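Peruvianin-I (Thevetia peruviana, PDB 6ORM) hydrolyses proteins, probably as a cysteine peptidase, although it is a germin-like cupin protein of latex assembled from six chains. Local coordinates at residues Thr57-Ala61 with Gly62-Ala66; Leu19-Asn22 with Gly23-Arg27; Arg88-Arg92 with Ala93-Val97. One frame throughout, in Å; residues are numbered along the deposited sequence.

How the contacts relate
The chain reaches contact 2 first. There residues 19-22 and 23-27 close a reversing loop ahead of strand 38-39. Contact 1 follows in the loop between strands 54-57 and 73-79. Contact 3 comes last, at the turn that leads from strand 87-89 into strand 95-101. The three are in series, and none nests in or crosses another. Contacts 1 and 2 touch: Pro65 CG lies 3.2 Å from Arg27 NH2, and Tyr24 reaches Ala61 and Gly62. The N-terminal loop is thus laid against the loop beside the cupin sheet. Contacts 1 and 3 do not meet, but both pack on the second subunit.

Contact 1: residues Thr57-Ala61 with Gly62-Ala66; sequences TFVTA and GQFPA. With NAG (2-acetamido-2-deoxy-beta-D-glucopyranose), chain D.
Thr60 and Gln63 grip each other where the loop after strand 54-57 of the cupin fold bends. The bend is an ST turn, in which Thr60 OG1 accepts the backbone Gly62 N at 3.1 Å. Gln63 OE1 takes two donors from Thr60. Thr60 N reaches Gln63 OE1 at 2.8 Å, in the plane of the amide carbonyl, with an N-H...O angle of 163°. Thr60 OG1 gives Gln63 OE1 a second bond, also 2.8 Å, tilted from that plane. OG1 thus accepts and donates at once. It can do both because chi1 of 75° puts it between the backbone N and the carbonyl carbon. The Gln63 chain bends at chi2, which turns its amide back to the threonine.

Thr60 O also serves two donors. Gln63 N lies 2.9 Å from Thr60 O, above the carbonyl plane, and Phe64 N 2.8 Å from Thr60 O, almost in line with the C=O bond. Next to these bonds Val59 CG1 packs on Phe64 CB. The Phe64 ring also meets Tyr39, and Ile128 of the second subunit packs on the Phe64 side chain. Val59 N is held by Asn75, which ties the bend to strand 73-79. At the start of the segment Thr57 OG1 bonds to Arg76 and lies 3.4 Å from C5 of the glycan sugar NAG.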
loop_
_atom_site.group_PDB
_atom_site.type_symbol
_atom_site.label_atom_id
_atom_site.label_comp_id
_atom_site.label_asym_id
_atom_site.label_seq_id
_atom_site.Cartn_x
_atom_site.Cartn_y
_atom_site.Cartn_z
ATOM N N THR A 57 -10.617 -25.203 -9.372
ATOM C CA THR A 57 -11.893 -24.507 -9.242
ATOM C C THR A 57 -11.587 -23.149 -8.620
ATOM O O THR A 57 -11.177 -23.070 -7.458
ATOM C CB THR A 57 -12.884 -25.310 -8.403
ATOM O OG1 THR A 57 -13.043 -26.613 -8.977
ATOM C CG2 THR A 57 -14.241 -24.614 -8.366
ATOM N N PHE A 58 -11.779 -22.090 -9.402
ATOM C CA PHE A 58 -11.334 -20.752 -9.038
ATOM C C PHE A 58 -12.393 -20.013 -8.235
ATOM O O PHE A 58 -13.587 -20.095 -8.536
ATOM C CB PHE A 58 -11.006 -19.939 -10.291
ATOM C CG PHE A 58 -9.798 -20.419 -11.035
ATOM C CD1 PHE A 58 -8.525 -20.045 -10.637
ATOM C CD2 PHE A 58 -9.935 -21.236 -12.144
ATOM C CE1 PHE A 58 -7.411 -20.481 -11.331
ATOM C CE2 PHE A 58 -8.827 -21.677 -12.842
ATOM C CZ PHE A 58 -7.562 -21.299 -12.435
ATOM N N VAL A 59 -11.951 -19.301 -7.199
ATOM C CA VAL A 59 -12.808 -18.324 -6.538
ATOM C C VAL A 59 -12.055 -17.006 -6.427
ATOM O O VAL A 59 -11.498 -16.678 -5.372
ATOM C CB VAL A 59 -13.295 -18.795 -5.155
ATOM C CG1 VAL A 59 -14.425 -17.899 -4.675
ATOM C CG2 VAL A 59 -13.754 -20.242 -5.204
ATOM N N THR A 60 -12.015 -16.262 -7.526
ATOM C CA THR A 60 -11.573 -14.880 -7.536
ATOM C C THR A 60 -12.797 -13.970 -7.614
ATOM O O THR A 60 -13.941 -14.431 -7.658
ATOM C CB THR A 60 -10.621 -14.626 -8.707
ATOM O OG1 THR A 60 -11.374 -14.567 -9.925
ATOM C CG2 THR A 60 -9.583 -15.737 -8.806
ATOM N N ALA A 61 -12.555 -12.656 -7.624
ATOM C CA ALA A 61 -13.648 -11.707 -7.806
ATOM C C ALA A 61 -14.415 -11.952 -9.100
ATOM O O ALA A 61 -15.579 -11.547 -9.205
ATOM C CB ALA A 61 -13.114 -10.274 -7.772
ATOM N N GLY A 62 -13.794 -12.604 -10.086
ATOM C CA GLY A 62 -14.502 -12.941 -11.310
ATOM C C GLY A 62 -15.608 -13.955 -11.101
ATOM O O GLY A 62 -16.593 -13.964 -11.843
ATOM N N GLN A 63 -15.455 -14.831 -10.109
ATOM C CA GLN A 63 -16.466 -15.831 -9.783
ATOM C C GLN A 63 -17.325 -15.441 -8.589
ATOM O O GLN A 63 -18.497 -15.827 -8.527
ATOM C CB GLN A 63 -15.804 -17.182 -9.487
ATOM C CG GLN A 63 -15.070 -17.806 -10.663
ATOM C CD GLN A 63 -13.756 -17.114 -10.970
ATOM O OE1 GLN A 63 -12.921 -16.916 -10.087
ATOM N NE2 GLN A 63 -13.573 -16.732 -12.227
ATOM N N PHE A 64 -16.758 -14.689 -7.647
ATOM C CA PHE A 64 -17.378 -14.384 -6.360
ATOM C C PHE A 64 -17.364 -12.867 -6.224
ATOM O O PHE A 64 -16.440 -12.293 -5.632
ATOM C CB PHE A 64 -16.623 -15.084 -5.229
ATOM C CG PHE A 64 -17.280 -14.989 -3.876
ATOM C CD1 PHE A 64 -18.552 -14.459 -3.722
ATOM C CD2 PHE A 64 -16.610 -15.452 -2.751
ATOM C CE1 PHE A 64 -19.135 -14.382 -2.467
ATOM C CE2 PHE A 64 -17.187 -15.379 -1.498
ATOM C CZ PHE A 64 -18.451 -14.845 -1.353
ATOM N N PRO A 65 -18.375 -12.184 -6.771
ATOM C CA PRO A 65 -18.331 -10.711 -6.847
ATOM C C PRO A 65 -18.070 -10.008 -5.523
ATOM O O PRO A 65 -17.475 -8.922 -5.521
ATOM C CB PRO A 65 -19.716 -10.358 -7.404
ATOM C CG PRO A 65 -20.119 -11.560 -8.191
ATOM C CD PRO A 65 -19.545 -12.746 -7.470
ATOM N N ALA A 66 -18.483 -10.590 -4.395
ATOM C CA ALA A 66 -18.264 -9.947 -3.106
ATOM C C ALA A 66 -16.790 -9.853 -2.730
ATOM O O ALA A 66 -16.454 -9.096 -1.814
ATOM C CB ALA A 66 -19.028 -10.690 -2.009
HETATM C C1 NAG D . -12.501 -27.995 -12.805
HETATM C C2 NAG D . -12.825 -27.633 -14.241
HETATM C C3 NAG D . -13.696 -26.385 -14.272
HETATM C C4 NAG D . -14.901 -26.534 -13.346
HETATM C C5 NAG D . -14.498 -27.072 -11.972
HETATM C C6 NAG D . -15.682 -27.422 -11.098
HETATM C C7 NAG D . -11.258 -28.216 -16.040
HETATM C C8 NAG D . -9.973 -27.861 -16.727
HETATM N N2 NAG D . -11.611 -27.430 -15.017
HETATM O O3 NAG D . -14.126 -26.153 -15.609
HETATM O O4 NAG D . -15.474 -25.252 -13.129
HETATM O O5 NAG D . -13.701 -28.258 -12.102
HETATM O O6 NAG D . -16.437 -28.503 -11.629
HETATM O O7 NAG D . -11.944 -29.168 -16.395
#

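Contact 2: residues Leu19-Asn22 with Gly23-Arg27; sequences LFIN and GYPCR
Ile21 and Pro25 meet across a reversing loop in the N-terminal part of the germin-like chain, ahead of strand 38-39. The loop turns at Asn22 and Gly23.

The apolar contacts come first. Ile21 CG1 lies 3.8 Å from Pro25 CD, and the two side chains cross at a slant. Chi1 of 65° sets CG1 between the backbone N and the carbonyl carbon, and the extended chi2 carries CD1 on to the Tyr24-Pro25 peptide. There Ile21 CD1 comes within 3.5 Å of Pro25 N. Leu19 adds a looser touch, with its CB 4.3 Å from Pro25 CG. Leu19 and Ile21 also pack on the same residues of the third and fourth subunits, so this apolar patch belongs to the hexamer interface. With an alanine in place of Ile21, the side of the Pro25 ring is likely to lose its cover, and Ile21 of the neighbouring subunits part of its packing.

Asn22 and the Gly23 amide bond to another chain. Asn22 OD1 bonds to Leu7 N and Gln8 NE2 of the third subunit, Asn22 ND2 to Gly5 O of that subunit, and Gly23 N to Gln8 OE1 there. Beyond the bend, a disulfide joins Cys26 SG to Cys11 SG.

Backbone shape matters at Gly23. Its phi of 85° would drive a CB into Asn22 O.

The polar link between the two limbs is a water. This water accepts from Ile21 N at 3.1 Å and donates to Gly23 O at 2.6 Å, so it bridges the two backbones inside the bend.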
loop_
_atom_site.group_PDB
_atom_site.type_symbol
_atom_site.label_atom_id
_atom_site.label_comp_id
_atom_site.label_asym_id
_atom_site.label_seq_id
_atom_site.Cartn_x
_atom_site.Cartn_y
_atom_site.Cartn_z
ATOM N N LEU A 19 -17.686 -1.134 -18.580
ATOM C CA LEU A 19 -16.471 -0.423 -18.234
ATOM C C LEU A 19 -15.364 -1.380 -17.834
ATOM O O LEU A 19 -15.610 -2.499 -17.374
ATOM C CB LEU A 19 -16.724 0.542 -17.086
ATOM C CG LEU A 19 -17.803 1.577 -17.326
ATOM C CD1 LEU A 19 -17.868 2.384 -16.072
ATOM C CD2 LEU A 19 -17.448 2.443 -18.519
ATOM N N PHE A 20 -14.133 -0.920 -18.019
ATOM C CA PHE A 20 -12.951 -1.632 -17.567
ATOM C C PHE A 20 -12.128 -0.671 -16.730
ATOM O O PHE A 20 -11.750 0.405 -17.206
ATOM C CB PHE A 20 -12.142 -2.173 -18.745
ATOM C CG PHE A 20 -12.927 -3.081 -19.639
ATOM C CD1 PHE A 20 -13.044 -4.430 -19.349
ATOM C CD2 PHE A 20 -13.570 -2.583 -20.756
ATOM C CE1 PHE A 20 -13.774 -5.267 -20.167
ATOM C CE2 PHE A 20 -14.302 -3.414 -21.577
ATOM C CZ PHE A 20 -14.405 -4.758 -21.283
ATOM N N ILE A 21 -11.867 -1.055 -15.485
ATOM C CA ILE A 21 -11.061 -0.274 -14.559
ATOM C C ILE A 21 -10.147 -1.246 -13.830
ATOM O O ILE A 21 -10.251 -2.465 -13.984
ATOM C CB ILE A 21 -11.917 0.519 -13.544
ATOM C CG1 ILE A 21 -12.688 -0.440 -12.634
ATOM C CG2 ILE A 21 -12.871 1.476 -14.251
ATOM C CD1 ILE A 21 -13.470 0.254 -11.538
ATOM N N ASN A 22 -9.233 -0.692 -13.039
ATOM C CA ASN A 22 -8.441 -1.526 -12.152
ATOM C C ASN A 22 -9.381 -2.280 -11.223
ATOM O O ASN A 22 -10.089 -1.668 -10.417
ATOM C CB ASN A 22 -7.457 -0.675 -11.354
ATOM C CG ASN A 22 -6.420 -1.512 -10.633
ATOM O OD1 ASN A 22 -6.039 -2.585 -11.103
ATOM N ND2 ASN A 22 -5.958 -1.028 -9.485
ATOM N N GLY A 23 -9.411 -3.599 -11.357
ATOM C CA GLY A 23 -10.388 -4.390 -10.624
ATOM C C GLY A 23 -11.698 -4.450 -11.378
ATOM O O GLY A 23 -11.735 -4.815 -12.557
ATOM N N TYR A 24 -12.784 -4.083 -10.699
ATOM C CA TYR A 24 -14.121 -4.120 -11.272
ATOM C C TYR A 24 -14.932 -2.930 -10.785
ATOM O O TYR A 24 -14.808 -2.534 -9.616
ATOM C CB TYR A 24 -14.873 -5.403 -10.894
ATOM C CG TYR A 24 -14.377 -6.661 -11.554
ATOM C CD1 TYR A 24 -14.691 -6.946 -12.877
ATOM C CD2 TYR A 24 -13.617 -7.581 -10.847
ATOM C CE1 TYR A 24 -14.246 -8.107 -13.478
ATOM C CE2 TYR A 24 -13.170 -8.740 -11.439
ATOM C CZ TYR A 24 -13.485 -8.999 -12.754
ATOM O OH TYR A 24 -13.036 -10.160 -13.339
ATOM N N PRO A 25 -15.771 -2.351 -11.641
ATOM C CA PRO A 25 -16.828 -1.475 -11.133
ATOM C C PRO A 25 -17.794 -2.279 -10.280
ATOM O O PRO A 25 -17.851 -3.511 -10.349
ATOM C CB PRO A 25 -17.510 -0.936 -12.397
ATOM C CG PRO A 25 -17.021 -1.762 -13.522
ATOM C CD PRO A 25 -15.809 -2.525 -13.102
ATOM N N CYS A 26 -18.560 -1.575 -9.461
ATOM C CA CYS A 26 -19.396 -2.242 -8.483
ATOM C C CYS A 26 -20.872 -2.027 -8.780
ATOM O O CYS A 26 -21.270 -1.062 -9.439
ATOM C CB CYS A 26 -19.083 -1.750 -7.069
ATOM S SG CYS A 26 -17.335 -1.666 -6.675
ATOM N N ARG A 27 -21.680 -2.962 -8.293
ATOM C CA ARG A 27 -23.114 -2.764 -8.211
ATOM C C ARG A 27 -23.441 -1.842 -7.044
ATOM O O ARG A 27 -22.631 -1.634 -6.136
ATOM C CB ARG A 27 -23.831 -4.102 -8.073
ATOM C CG ARG A 27 -23.503 -5.057 -9.202
ATOM C CD ARG A 27 -24.270 -6.349 -9.074
ATOM N NE ARG A 27 -23.382 -7.501 -9.154
ATOM C CZ ARG A 27 -23.506 -8.584 -8.397
ATOM N NH1 ARG A 27 -24.488 -8.668 -7.511
ATOM N NH2 ARG A 27 -22.654 -9.586 -8.533
HETATM O O HOH W 1 -12.855 -3.946 -14.767
#

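Contact 3: residues Arg88-Arg92 with Ala93-Val97; sequences RTNPR and ASSLV
Asn90 meets Ala93 and Ser95 round a type I beta turn that runs from Asn90 to Ala93. The turn joins strand 87-89 to strand 95-101. The sequence fits the first conserved motif of the cupin fold. Germins usually carry two histidines and a glutamate there as metal ligands. By that alignment Arg88, Asn90 and Ser95 probably occupy those three positions.

Pro91 and Arg92 occupy the two middle positions of the turn. Asn90 O and Ala93 O, two acceptors, stand 3.3 Å apart. The Ala93 methyl is packed by Asn152, Ser153 and Pro156. The Arg92 CB leads away from the second segment, and its guanidinium group bonds elsewhere: NH2 to Asn155 O, and NH1 in a salt bridge with Asp9 of the third subunit.

The Asn90 side chain starts out toward the second limb. Asn90 CB lies 3.9 Å from Ala93 O. Chi1 of -62° puts CG beside the backbone N, and from there the amide splits its work. One branch, Asn90 ND2, bonds to Gly157 O, which fixes the amide rotation. The other branch goes toward the second limb, where Asn90 OD1 lies 3.9 Å from Ser95 CB. It does not bond the hydroxyl directly, since Asn90 OD1 and Ser95 OG are 4.2 Å apart. A water bridges them, and both polar atoms of the amide are thus held. With chi1 at -178°, the Ser95 hydroxyl swings away from its own amide N and reaches the water. The water donates to Asn90 OD1 at 3.0 Å and stands 2.8 Å from Ser95 OG.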
loop_
_atom_site.group_PDB
_atom_site.type_symbol
_atom_site.label_atom_id
_atom_site.label_comp_id
_atom_site.label_asym_id
_atom_site.label_seq_id
_atom_site.Cartn_x
_atom_site.Cartn_y
_atom_site.Cartn_z
ATOM N N ARG A 88 4.482 -23.432 -11.972
ATOM C CA ARG A 88 3.517 -22.348 -12.068
ATOM C C ARG A 88 3.929 -21.194 -11.165
ATOM O O ARG A 88 4.721 -21.356 -10.233
ATOM C CB ARG A 88 2.102 -22.828 -11.704
ATOM C CG ARG A 88 1.475 -23.729 -12.763
ATOM C CD ARG A 88 0.031 -24.085 -12.443
ATOM N NE ARG A 88 -0.429 -25.205 -13.260
ATOM C CZ ARG A 88 -1.427 -25.134 -14.135
ATOM N NH1 ARG A 88 -2.088 -23.994 -14.298
ATOM N NH2 ARG A 88 -1.770 -26.201 -14.844
ATOM N N THR A 89 3.375 -20.019 -11.462
ATOM C CA THR A 89 3.510 -18.845 -10.616
ATOM C C THR A 89 2.139 -18.244 -10.342
ATOM O O THR A 89 1.200 -18.405 -11.126
ATOM C CB THR A 89 4.401 -17.761 -11.253
ATOM O OG1 THR A 89 3.776 -17.264 -12.446
ATOM C CG2 THR A 89 5.785 -18.312 -11.582
ATOM N N ASN A 90 2.039 -17.555 -9.206
ATOM C CA ASN A 90 0.938 -16.641 -8.925
ATOM C C ASN A 90 1.519 -15.234 -8.910
ATOM O O ASN A 90 2.052 -14.793 -7.879
ATOM C CB ASN A 90 0.266 -16.971 -7.590
ATOM C CG ASN A 90 -0.351 -18.356 -7.581
ATOM O OD1 ASN A 90 0.113 -19.249 -6.871
ATOM N ND2 ASN A 90 -1.400 -18.545 -8.375
ATOM N N PRO A 91 1.457 -14.499 -10.021
ATOM C CA PRO A 91 2.273 -13.278 -10.146
ATOM C C PRO A 91 2.021 -12.212 -9.089
ATOM O O PRO A 91 2.956 -11.477 -8.747
ATOM C CB PRO A 91 1.915 -12.768 -11.549
ATOM C CG PRO A 91 1.479 -13.989 -12.290
ATOM C CD PRO A 91 0.776 -14.843 -11.280
ATOM N N ARG A 92 0.805 -12.086 -8.554
ATOM C CA ARG A 92 0.473 -10.917 -7.746
ATOM C C ARG A 92 -0.010 -11.265 -6.340
ATOM O O ARG A 92 -0.706 -10.454 -5.719
ATOM C CB ARG A 92 -0.570 -10.061 -8.467
ATOM C CG ARG A 92 -0.104 -9.550 -9.824
ATOM C CD ARG A 92 -1.160 -8.700 -10.521
ATOM N NE ARG A 92 -2.390 -9.446 -10.782
ATOM C CZ ARG A 92 -2.618 -10.154 -11.884
ATOM N NH1 ARG A 92 -1.700 -10.224 -12.839
ATOM N NH2 ARG A 92 -3.769 -10.799 -12.029
ATOM N N ALA A 93 0.344 -12.435 -5.810
ATOM C CA ALA A 93 -0.080 -12.759 -4.453
ATOM C C ALA A 93 0.778 -13.876 -3.879
ATOM O O ALA A 93 1.310 -14.712 -4.614
ATOM C CB ALA A 93 -1.557 -13.166 -4.409
ATOM N N SER A 94 0.903 -13.870 -2.554
ATOM C CA SER A 94 1.334 -15.053 -1.827
ATOM C C SER A 94 0.273 -16.141 -1.951
ATOM O O SER A 94 -0.903 -15.868 -2.207
ATOM C CB SER A 94 1.566 -14.732 -0.349
ATOM O OG SER A 94 2.462 -13.651 -0.178
ATOM N N SER A 95 0.693 -17.388 -1.754
ATOM C CA SER A 95 -0.227 -18.518 -1.747
ATOM C C SER A 95 0.033 -19.360 -0.510
ATOM O O SER A 95 1.148 -19.855 -0.317
ATOM C CB SER A 95 -0.080 -19.363 -3.015
ATOM O OG SER A 95 -1.008 -20.434 -3.010
ATOM N N LEU A 96 -0.995 -19.523 0.318
ATOM C CA LEU A 96 -0.947 -20.381 1.494
ATOM C C LEU A 96 -1.744 -21.642 1.174
ATOM O O LEU A 96 -2.974 -21.597 1.061
ATOM C CB LEU A 96 -1.502 -19.654 2.718
ATOM C CG LEU A 96 -1.447 -20.365 4.073
ATOM C CD1 LEU A 96 -0.046 -20.885 4.367
ATOM C CD2 LEU A 96 -1.909 -19.423 5.174
ATOM N N VAL A 97 -1.039 -22.756 1.022
ATOM C CA VAL A 97 -1.639 -24.018 0.603
ATOM C C VAL A 97 -2.020 -24.824 1.837
ATOM O O VAL A 97 -1.219 -24.961 2.767
ATOM C CB VAL A 97 -0.668 -24.815 -0.286
ATOM C CG1 VAL A 97 -1.198 -26.220 -0.533
ATOM C CG2 VAL A 97 -0.432 -24.090 -1.598
HETATM O O HOH W 2 -1.054 -21.664 -5.514
#